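Local atomic coordinates of polysaccharide deacetylase-like protein (Bacillus anthracis, PDB entry 4V33), a protein that is a putative zinc-binding polysaccharide deacetylase, one of two implicated together in osmotic stability and cell-shape maintenance. Residues 77-82 with 103-108; 275-280 with 308-313. All blocks are in the same frame, centred on the assembly; numbering follows the deposited sequence.

Contact 1 of 2, residues 77-82 with 103-108; sequences YKIWRT and LPFDTK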
ATOM      1  N   TYR A  77      13.169   4.926 -26.597  1.00 17.14           N
ATOM      2  CA  TYR A  77      12.235   4.649 -25.515  1.00 17.98           C
ATOM      3  C   TYR A  77      12.391   5.687 -24.422  1.00 18.34           C
ATOM      4  O   TYR A  77      13.423   5.732 -23.748  1.00 18.35           O
ATOM      5  CB  TYR A  77      12.510   3.273 -24.902  1.00 17.75           C
ATOM      6  CG  TYR A  77      12.399   2.096 -25.845  1.00 18.07           C
ATOM      7  CD1 TYR A  77      11.188   1.447 -26.029  1.00 18.46           C
ATOM      8  CD2 TYR A  77      13.513   1.611 -26.518  1.00 19.16           C
ATOM      9  CE1 TYR A  77      11.077   0.348 -26.876  1.00 20.36           C
ATOM     10  CE2 TYR A  77      13.415   0.505 -27.368  1.00 21.72           C
ATOM     11  CZ  TYR A  77      12.190  -0.117 -27.539  1.00 21.31           C
ATOM     12  OH  TYR A  77      12.072  -1.211 -28.374  1.00 22.51           O
ATOM     13  N   LYS A  78      11.374   6.523 -24.244  1.00 15.80           N
ATOM     14  CA  LYS A  78      11.379   7.481 -23.150  1.00 15.31           C
ATOM     15  C   LYS A  78      10.785   6.777 -21.941  1.00 15.36           C
ATOM     16  O   LYS A  78       9.658   6.281 -21.997  1.00 17.02           O
ATOM     17  CB  LYS A  78      10.553   8.723 -23.486  1.00 15.27           C
ATOM     18  CG  LYS A  78      10.557   9.762 -22.363  1.00 16.87           C
ATOM     19  CD  LYS A  78       9.552  10.882 -22.612  1.00 24.31           C
ATOM     20  CE  LYS A  78       9.965  11.730 -23.794  1.00 29.12           C
ATOM     21  NZ  LYS A  78       9.047  12.903 -23.980  1.00 28.06           N
ATOM     22  N   ILE A  79      11.552   6.721 -20.861  1.00 14.84           N
ATOM     23  CA  ILE A  79      11.151   5.934 -19.702  1.00 14.66           C
ATOM     24  C   ILE A  79      11.289   6.760 -18.439  1.00 14.25           C
ATOM     25  O   ILE A  79      12.272   7.493 -18.258  1.00 15.32           O
ATOM     26  CB  ILE A  79      11.999   4.652 -19.571  1.00 15.60           C
ATOM     27  CG1 ILE A  79      11.891   3.820 -20.852  1.00 20.38           C
ATOM     28  CG2 ILE A  79      11.561   3.831 -18.359  1.00 18.28           C
ATOM     29  CD1 ILE A  79      12.672   2.522 -20.819  1.00 27.47           C
ATOM     30  N   TRP A  80      10.286   6.654 -17.574  1.00 15.03           N
ATOM     31  CA  TRP A  80      10.362   7.264 -16.258  1.00 14.85           C
ATOM     32  C   TRP A  80       9.587   6.445 -15.248  1.00 14.08           C
ATOM     33  O   TRP A  80       8.696   5.672 -15.603  1.00 17.56           O
ATOM     34  CB  TRP A  80       9.836   8.700 -16.275  1.00 16.60           C
ATOM     35  CG  TRP A  80       8.358   8.852 -16.485  1.00 17.87           C
ATOM     36  CD1 TRP A  80       7.406   9.041 -15.521  1.00 19.92           C
ATOM     37  CD2 TRP A  80       7.668   8.881 -17.739  1.00 17.57           C
ATOM     38  NE1 TRP A  80       6.166   9.168 -16.100  1.00 20.80           N
ATOM     39  CE2 TRP A  80       6.300   9.077 -17.461  1.00 19.81           C
ATOM     40  CE3 TRP A  80       8.074   8.758 -19.073  1.00 20.51           C
ATOM     41  CZ2 TRP A  80       5.336   9.146 -18.465  1.00 19.24           C
ATOM     42  CZ3 TRP A  80       7.114   8.828 -20.070  1.00 23.54           C
ATOM     43  CH2 TRP A  80       5.762   9.018 -19.758  1.00 22.38           C
ATOM     44  N   ARG A  81       9.931   6.624 -13.979  1.00 15.38           N
ATOM     45  CA  ARG A  81       9.165   6.009 -12.906  1.00 17.03           C
ATOM     46  C   ARG A  81       7.980   6.889 -12.606  1.00 15.96           C
ATOM     47  O   ARG A  81       8.148   8.076 -12.345  1.00 18.37           O
ATOM     48  CB  ARG A  81      10.005   5.927 -11.645  1.00 19.76           C
ATOM     49  CG  ARG A  81      11.024   4.857 -11.677  1.00 28.83           C
ATOM     50  CD  ARG A  81      11.724   4.708 -10.344  1.00 28.19           C
ATOM     51  NE  ARG A  81      10.871   4.161  -9.293  1.00 25.66           N
ATOM     52  CZ  ARG A  81      10.452   4.850  -8.236  1.00 33.34           C
ATOM     53  NH1 ARG A  81      10.789   6.122  -8.099  1.00 37.96           N
ATOM     54  NH2 ARG A  81       9.698   4.269  -7.313  1.00 29.91           N
ATOM     55  N   THR A  82       6.791   6.301 -12.615  1.00 16.27           N
ATOM     56  CA  THR A  82       5.571   7.043 -12.325  1.00 16.01           C
ATOM     57  C   THR A  82       5.696   7.839 -11.024  1.00 18.39           C
ATOM     58  O   THR A  82       5.295   9.007 -10.953  1.00 19.26           O
ATOM     59  CB  THR A  82       4.384   6.090 -12.248  1.00 18.91           C
ATOM     60  OG1 THR A  82       4.227   5.455 -13.526  1.00 20.31           O
ATOM     61  CG2 THR A  82       3.111   6.835 -11.892  1.00 21.26           C
ATOM     62  N   LEU A 103      15.998  -3.678 -26.150  1.00 26.01           N
ATOM     63  CA  LEU A 103      16.567  -2.754 -25.182  1.00 26.55           C
ATOM     64  C   LEU A 103      16.637  -3.429 -23.822  1.00 27.03           C
ATOM     65  O   LEU A 103      15.606  -3.758 -23.230  1.00 28.38           O
ATOM     66  CB  LEU A 103      15.726  -1.484 -25.071  1.00 23.61           C
ATOM     67  CG  LEU A 103      16.325  -0.403 -24.169  1.00 23.94           C
ATOM     68  CD1 LEU A 103      17.302   0.479 -24.955  1.00 28.07           C
ATOM     69  CD2 LEU A 103      15.233   0.432 -23.497  1.00 23.58           C
ATOM     70  N   PRO A 104      17.859  -3.650 -23.323  1.00 26.36           N
ATOM     71  CA  PRO A 104      18.018  -4.162 -21.962  1.00 27.60           C
ATOM     72  C   PRO A 104      17.491  -3.140 -20.966  1.00 26.23           C
ATOM     73  O   PRO A 104      17.774  -1.946 -21.081  1.00 29.44           O
ATOM     74  CB  PRO A 104      19.536  -4.304 -21.815  1.00 35.94           C
ATOM     75  CG  PRO A 104      20.048  -4.405 -23.211  1.00 40.14           C
ATOM     76  CD  PRO A 104      19.147  -3.530 -24.026  1.00 33.27           C
ATOM     77  N   PHE A 105      16.710  -3.605 -20.000  1.00 27.46           N
ATOM     78  CA  PHE A 105      16.188  -2.732 -18.968  1.00 24.42           C
ATOM     79  C   PHE A 105      16.580  -3.288 -17.613  1.00 27.81           C
ATOM     80  O   PHE A 105      16.349  -4.459 -17.337  1.00 33.10           O
ATOM     81  CB  PHE A 105      14.666  -2.632 -19.053  1.00 25.51           C
ATOM     82  CG  PHE A 105      14.071  -1.685 -18.046  1.00 29.46           C
ATOM     83  CD1 PHE A 105      13.800  -2.100 -16.749  1.00 32.98           C
ATOM     84  CD2 PHE A 105      13.802  -0.373 -18.392  1.00 30.07           C
ATOM     85  CE1 PHE A 105      13.268  -1.221 -15.822  1.00 37.28           C
ATOM     86  CE2 PHE A 105      13.264   0.504 -17.467  1.00 33.43           C
ATOM     87  CZ  PHE A 105      12.998   0.078 -16.187  1.00 35.25           C
ATOM     88  N   ASP A 106      17.158  -2.447 -16.766  1.00 27.75           N
ATOM     89  CA  ASP A 106      17.541  -2.871 -15.430  1.00 25.52           C
ATOM     90  C   ASP A 106      17.198  -1.782 -14.426  1.00 23.39           C
ATOM     91  O   ASP A 106      17.468  -0.606 -14.663  1.00 25.10           O
ATOM     92  CB  ASP A 106      19.042  -3.172 -15.386  1.00 29.67           C
ATOM     93  CG  ASP A 106      19.423  -4.080 -14.230  1.00 35.93           C
ATOM     94  OD1 ASP A 106      19.195  -3.694 -13.065  1.00 29.34           O
ATOM     95  OD2 ASP A 106      19.963  -5.178 -14.484  1.00 43.81           O
ATOM     96  N   THR A 107      16.610  -2.165 -13.295  1.00 22.29           N
ATOM     97  CA  THR A 107      16.285  -1.181 -12.272  1.00 22.91           C
ATOM     98  C   THR A 107      17.537  -0.468 -11.754  1.00 23.11           C
ATOM     99  O   THR A 107      17.447   0.626 -11.204  1.00 20.51           O
ATOM    100  CB  THR A 107      15.486  -1.793 -11.106  1.00 21.66           C
ATOM    101  OG1 THR A 107      16.205  -2.906 -10.562  1.00 25.05           O
ATOM    102  CG2 THR A 107      14.117  -2.259 -11.594  1.00 24.91           C
ATOM    103  N   LYS A 108      18.700  -1.084 -11.954  1.00 22.42           N
ATOM    104  CA  LYS A 108      19.980  -0.457 -11.634  1.00 27.03           C
ATOM    105  C   LYS A 108      20.159   0.863 -12.397  1.00 27.33           C
ATOM    106  O   LYS A 108      20.866   1.762 -11.939  1.00 31.21           O
ATOM    107  CB  LYS A 108      21.130  -1.414 -11.960  1.00 33.36           C
ATOM    108  CG  LYS A 108      22.518  -0.882 -11.645  1.00 49.92           C
ATOM    109  CD  LYS A 108      23.598  -1.875 -12.063  1.00 56.46           C
ATOM    110  CE  LYS A 108      24.995  -1.286 -11.897  1.00 59.91           C
ATOM    111  NZ  LYS A 108      25.304  -0.953 -10.475  1.00 60.79           N
TER
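Leu-103 lies against the ring of Tyr-77, and Phe-105 against the side chain of Ile-79, where strands 77-81 and 103-106 run almost parallel (6° between their directions) at an axis separation of 11.0 Å. That spacing is too wide for backbone pairing; the strands belong to two different sheets packed face to face, and apolar side chains fill the distance between them.

Leu-103 can be followed outward. Leu-103 CB lies 3.8 Å from Tyr-77 CE2. With CG anti to the backbone N (chi1 -175°), CG and the methyl CD2 are laid alongside the tyrosine ring, and Leu-103 CG comes within 4.2 Å of Tyr-77 CD2. Of the two methyls, Leu-103 CD2 comes nearer, 3.7 Å from Tyr-77 CD2, meeting the ring obliquely; the same methyl touches Ile-79 CD1 more loosely, at 4.3 Å. The leucine and tyrosine side chains lie beside each other, pointing opposite ways. Two residues further along each strand, both branches of Ile-79 reach Phe-105. Ile-79 CG2 sits at the ring edge, near the ring plane, 3.8 Å from Phe-105 CE2, while Ile-79 CD1 lies 3.9 Å from Phe-105 CD2.

The one polar group among these side chains, Tyr-77 OH, is hydrogen-bonded to the carbonyl oxygen of Phe-101. Such a sandwich of a three-stranded and a four-stranded antiparallel sheet is the build of a fibronectin type III domain. Ile-63 of strand 60-66 touches Tyr-77 and Phe-105, Phe-117 of strand 115-124 meets the Phe-105 ring edge-to-face, and Leu-92 of strand 90-94 packs on Leu-103.

Contact 2 of 2, residues 275-280 with 308-313; sequences TNYEEE and DKVVAE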
ATOM      1  N   THR A 275     -19.559 -19.340  14.270  1.00 19.64           N
ATOM      2  CA  THR A 275     -20.390 -19.733  13.132  1.00 21.08           C
ATOM      3  C   THR A 275     -21.208 -18.571  12.582  1.00 21.11           C
ATOM      4  O   THR A 275     -21.791 -18.682  11.496  1.00 22.88           O
ATOM      5  CB  THR A 275     -21.377 -20.868  13.479  1.00 26.63           C
ATOM      6  OG1 THR A 275     -22.327 -20.395  14.441  1.00 24.78           O
ATOM      7  CG2 THR A 275     -20.651 -22.096  14.025  1.00 24.91           C
ATOM      8  N   ASN A 276     -21.275 -17.471  13.326  1.00 21.49           N
ATOM      9  CA  ASN A 276     -22.098 -16.339  12.906  1.00 19.71           C
ATOM     10  C   ASN A 276     -21.342 -15.365  12.009  1.00 19.27           C
ATOM     11  O   ASN A 276     -21.125 -14.194  12.348  1.00 19.54           O
ATOM     12  CB  ASN A 276     -22.776 -15.641  14.103  1.00 21.49           C
ATOM     13  CG  ASN A 276     -21.786 -15.091  15.115  1.00 21.90           C
ATOM     14  OD1 ASN A 276     -20.717 -15.663  15.349  1.00 22.75           O
ATOM     15  ND2 ASN A 276     -22.143 -13.965  15.726  1.00 21.76           N
ATOM     16  N   TYR A 277     -20.947 -15.862  10.842  1.00 18.62           N
ATOM     17  CA  TYR A 277     -20.113 -15.077   9.945  1.00 18.95           C
ATOM     18  C   TYR A 277     -20.842 -13.854   9.389  1.00 17.59           C
ATOM     19  O   TYR A 277     -20.234 -12.800   9.227  1.00 19.20           O
ATOM     20  CB  TYR A 277     -19.529 -15.961   8.830  1.00 21.50           C
ATOM     21  CG  TYR A 277     -18.482 -16.930   9.352  1.00 21.97           C
ATOM     22  CD1 TYR A 277     -17.259 -16.462   9.816  1.00 25.73           C
ATOM     23  CD2 TYR A 277     -18.719 -18.303   9.394  1.00 28.42           C
ATOM     24  CE1 TYR A 277     -16.293 -17.324  10.303  1.00 29.90           C
ATOM     25  CE2 TYR A 277     -17.748 -19.184   9.887  1.00 25.69           C
ATOM     26  CZ  TYR A 277     -16.537 -18.680  10.338  1.00 24.92           C
ATOM     27  OH  TYR A 277     -15.552 -19.523  10.838  1.00 26.49           O
ATOM     28  N   GLU A 278     -22.140 -13.976   9.108  1.00 18.47           N
ATOM     29  CA  GLU A 278     -22.863 -12.811   8.608  1.00 21.95           C
ATOM     30  C   GLU A 278     -22.847 -11.694   9.650  1.00 21.05           C
ATOM     31  O   GLU A 278     -22.568 -10.538   9.334  1.00 21.78           O
ATOM     32  CB  GLU A 278     -24.293 -13.157   8.194  1.00 21.84           C
ATOM     33  CG  GLU A 278     -24.356 -13.995   6.931  1.00 23.46           C
ATOM     34  CD  GLU A 278     -25.731 -14.011   6.300  1.00 29.84           C
ATOM     35  OE1 GLU A 278     -26.553 -13.117   6.604  1.00 29.21           O
ATOM     36  OE2 GLU A 278     -25.989 -14.929   5.497  1.00 30.22           O
ATOM     37  N   GLU A 279     -23.122 -12.040  10.901  1.00 20.37           N
ATOM     38  CA  GLU A 279     -23.119 -11.031  11.951  1.00 20.08           C
ATOM     39  C   GLU A 279     -21.732 -10.414  12.159  1.00 18.42           C
ATOM     40  O   GLU A 279     -21.596  -9.198  12.270  1.00 19.50           O
ATOM     41  CB  GLU A 279     -23.642 -11.607  13.273  1.00 19.27           C
ATOM     42  CG  GLU A 279     -23.709 -10.569  14.373  1.00 22.63           C
ATOM     43  CD  GLU A 279     -24.410 -11.061  15.618  1.00 27.11           C
ATOM     44  OE1 GLU A 279     -24.808 -12.249  15.662  1.00 24.27           O
ATOM     45  OE2 GLU A 279     -24.552 -10.244  16.557  1.00 28.79           O
ATOM     46  N   GLU A 280     -20.699 -11.246  12.203  1.00 17.68           N
ATOM     47  CA  GLU A 280     -19.357 -10.758  12.542  1.00 15.53           C
ATOM     48  C   GLU A 280     -18.644 -10.047  11.399  1.00 16.10           C
ATOM     49  O   GLU A 280     -17.838  -9.143  11.635  1.00 16.70           O
ATOM     50  CB  GLU A 280     -18.486 -11.902  13.052  1.00 17.02           C
ATOM     51  CG  GLU A 280     -18.850 -12.363  14.456  1.00 15.41           C
ATOM     52  CD  GLU A 280     -18.505 -11.330  15.544  1.00 16.60           C
ATOM     53  OE1 GLU A 280     -17.751 -10.359  15.297  1.00 16.56           O
ATOM     54  OE2 GLU A 280     -19.005 -11.511  16.673  1.00 21.68           O
ATOM     55  N   ASP A 308      -8.386 -21.447   5.955  1.00 24.28           N
ATOM     56  CA  ASP A 308      -9.001 -21.372   4.634  1.00 27.47           C
ATOM     57  C   ASP A 308     -10.498 -21.075   4.703  1.00 23.58           C
ATOM     58  O   ASP A 308     -11.029 -20.347   3.863  1.00 23.68           O
ATOM     59  CB  ASP A 308      -8.760 -22.660   3.839  1.00 29.56           C
ATOM     60  CG  ASP A 308      -7.327 -22.788   3.355  1.00 35.66           C
ATOM     61  OD1 ASP A 308      -6.581 -21.785   3.400  1.00 35.92           O
ATOM     62  OD2 ASP A 308      -6.952 -23.900   2.916  1.00 41.31           O
ATOM     63  N   LYS A 309     -11.172 -21.641   5.702  1.00 24.38           N
ATOM     64  CA  LYS A 309     -12.596 -21.402   5.896  1.00 24.48           C
ATOM     65  C   LYS A 309     -12.867 -19.925   6.176  1.00 22.90           C
ATOM     66  O   LYS A 309     -13.787 -19.336   5.611  1.00 23.72           O
ATOM     67  CB  LYS A 309     -13.136 -22.260   7.044  1.00 29.69           C
ATOM     68  CG  LYS A 309     -14.520 -21.858   7.533  1.00 32.76           C
ATOM     69  CD  LYS A 309     -15.604 -22.308   6.581  1.00 44.28           C
ATOM     70  CE  LYS A 309     -16.985 -21.847   7.033  1.00 44.31           C
ATOM     71  NZ  LYS A 309     -18.001 -22.015   5.958  1.00 45.43           N
ATOM     72  N   VAL A 310     -12.061 -19.336   7.052  1.00 19.45           N
ATOM     73  CA  VAL A 310     -12.206 -17.923   7.393  1.00 19.04           C
ATOM     74  C   VAL A 310     -11.928 -17.030   6.189  1.00 20.11           C
ATOM     75  O   VAL A 310     -12.643 -16.053   5.968  1.00 20.66           O
ATOM     76  CB  VAL A 310     -11.310 -17.523   8.586  1.00 19.44           C
ATOM     77  CG1 VAL A 310     -11.320 -16.005   8.812  1.00 19.22           C
ATOM     78  CG2 VAL A 310     -11.771 -18.245   9.846  1.00 23.56           C
ATOM     79  N   VAL A 311     -10.895 -17.360   5.415  1.00 18.54           N
ATOM     80  CA  VAL A 311     -10.598 -16.599   4.200  1.00 19.07           C
ATOM     81  C   VAL A 311     -11.781 -16.638   3.238  1.00 20.53           C
ATOM     82  O   VAL A 311     -12.175 -15.609   2.688  1.00 20.63           O
ATOM     83  CB  VAL A 311      -9.325 -17.104   3.477  1.00 19.24           C
ATOM     84  CG1 VAL A 311      -9.160 -16.410   2.123  1.00 20.45           C
ATOM     85  CG2 VAL A 311      -8.097 -16.852   4.325  1.00 19.43           C
ATOM     86  N   ALA A 312     -12.355 -17.819   3.043  1.00 21.13           N
ATOM     87  CA  ALA A 312     -13.484 -17.947   2.131  1.00 20.64           C
ATOM     88  C   ALA A 312     -14.701 -17.137   2.587  1.00 20.03           C
ATOM     89  O   ALA A 312     -15.405 -16.553   1.760  1.00 24.42           O
ATOM     90  CB  ALA A 312     -13.849 -19.397   1.932  1.00 20.93           C
ATOM     91  N   GLU A 313     -14.949 -17.100   3.896  1.00 20.60           N
ATOM     92  CA  GLU A 313     -16.058 -16.306   4.414  1.00 20.68           C
ATOM     93  C   GLU A 313     -15.759 -14.816   4.254  1.00 20.69           C
ATOM     94  O   GLU A 313     -16.616 -14.041   3.821  1.00 22.07           O
ATOM     95  CB  GLU A 313     -16.338 -16.640   5.887  1.00 22.34           C
ATOM     96  CG  GLU A 313     -16.865 -18.054   6.125  1.00 21.32           C
ATOM     97  CD  GLU A 313     -18.292 -18.259   5.641  1.00 33.36           C
ATOM     98  OE1 GLU A 313     -18.950 -17.278   5.235  1.00 27.54           O
ATOM     99  OE2 GLU A 313     -18.764 -19.417   5.670  1.00 33.73           O
TER
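The ring of Tyr-277 carries the side chain of Glu-313 over one face: Glu-313 CG stands 3.7 Å above the ring plane, over its centre, in a CH-pi contact only 13° off the ring normal. Beyond CG the carboxylate lies almost flat against the same ring, the two planes 5° apart, with Glu-313 CD 3.8 Å from Tyr-277 CD2 and Glu-313 OE1 3.9 Å from Tyr-277 CB. A bend at chi2 (-71°) folds the glutamate chain back so that its methylene and its carboxylate can both lie along the aromatic surface. Lys-309 comes to the ring obliquely, its CE 4.0 Å from Tyr-277 CE2, and Val-310 CG2 reaches the phenol oxygen, Tyr-277 OH, at 4.1 Å.

Two helix beginnings meet here, the first turn of helix 277-292 and the start of helix 308-315. They lie on the outside of the distorted (beta/alpha) barrel of the polysaccharide deacetylase (NodB homology) fold. The side chain of Val-310 is about 14 Å from the zinc ion, and the Tyr-277 contact does not reach the metal; Glu-280 of the same helix turn, however, is hydrogen-bonded to Thr-267, between the zinc ligands His-264 and His-268.

Within helix 308-315, Lys-309 and Glu-313 stand one turn apart. Lys-309 NZ forms a salt bridge of 2.7 Å with Glu-313 OE2, which receives it on its anti lone pair, the one directed away from OE1. The other oxygen, OE1, is paired with Lys-316, and two positive partners would be expected to favour the ionised carboxylate and to limit its rotation over the ring. Tyr-277 OH, at the far end of the aromatic group, is hydrogen-bonded to the carbonyl oxygen of Leu-271.

In the fold
Contacts 1 and 2 share no helix or strand and lie on opposite sides of the chain's centre, their centres 44 Å apart and their nearest atoms about 30 Å apart. Contact 1 is in the interior of the fibronectin type III-like sandwich, where all four touching residues are buried and the chemistry between the sheets is wholly apolar. Contact 2, at the periphery of the deacetylase domain, also buries most of its touching residues but includes the exposed Lys-309, and ion pairs accompany its aromatic contact. Apolar filling between two sheets thus contrasts with an aromatic ring covered by a salt-bridged side chain in the helix layer outside a barrel.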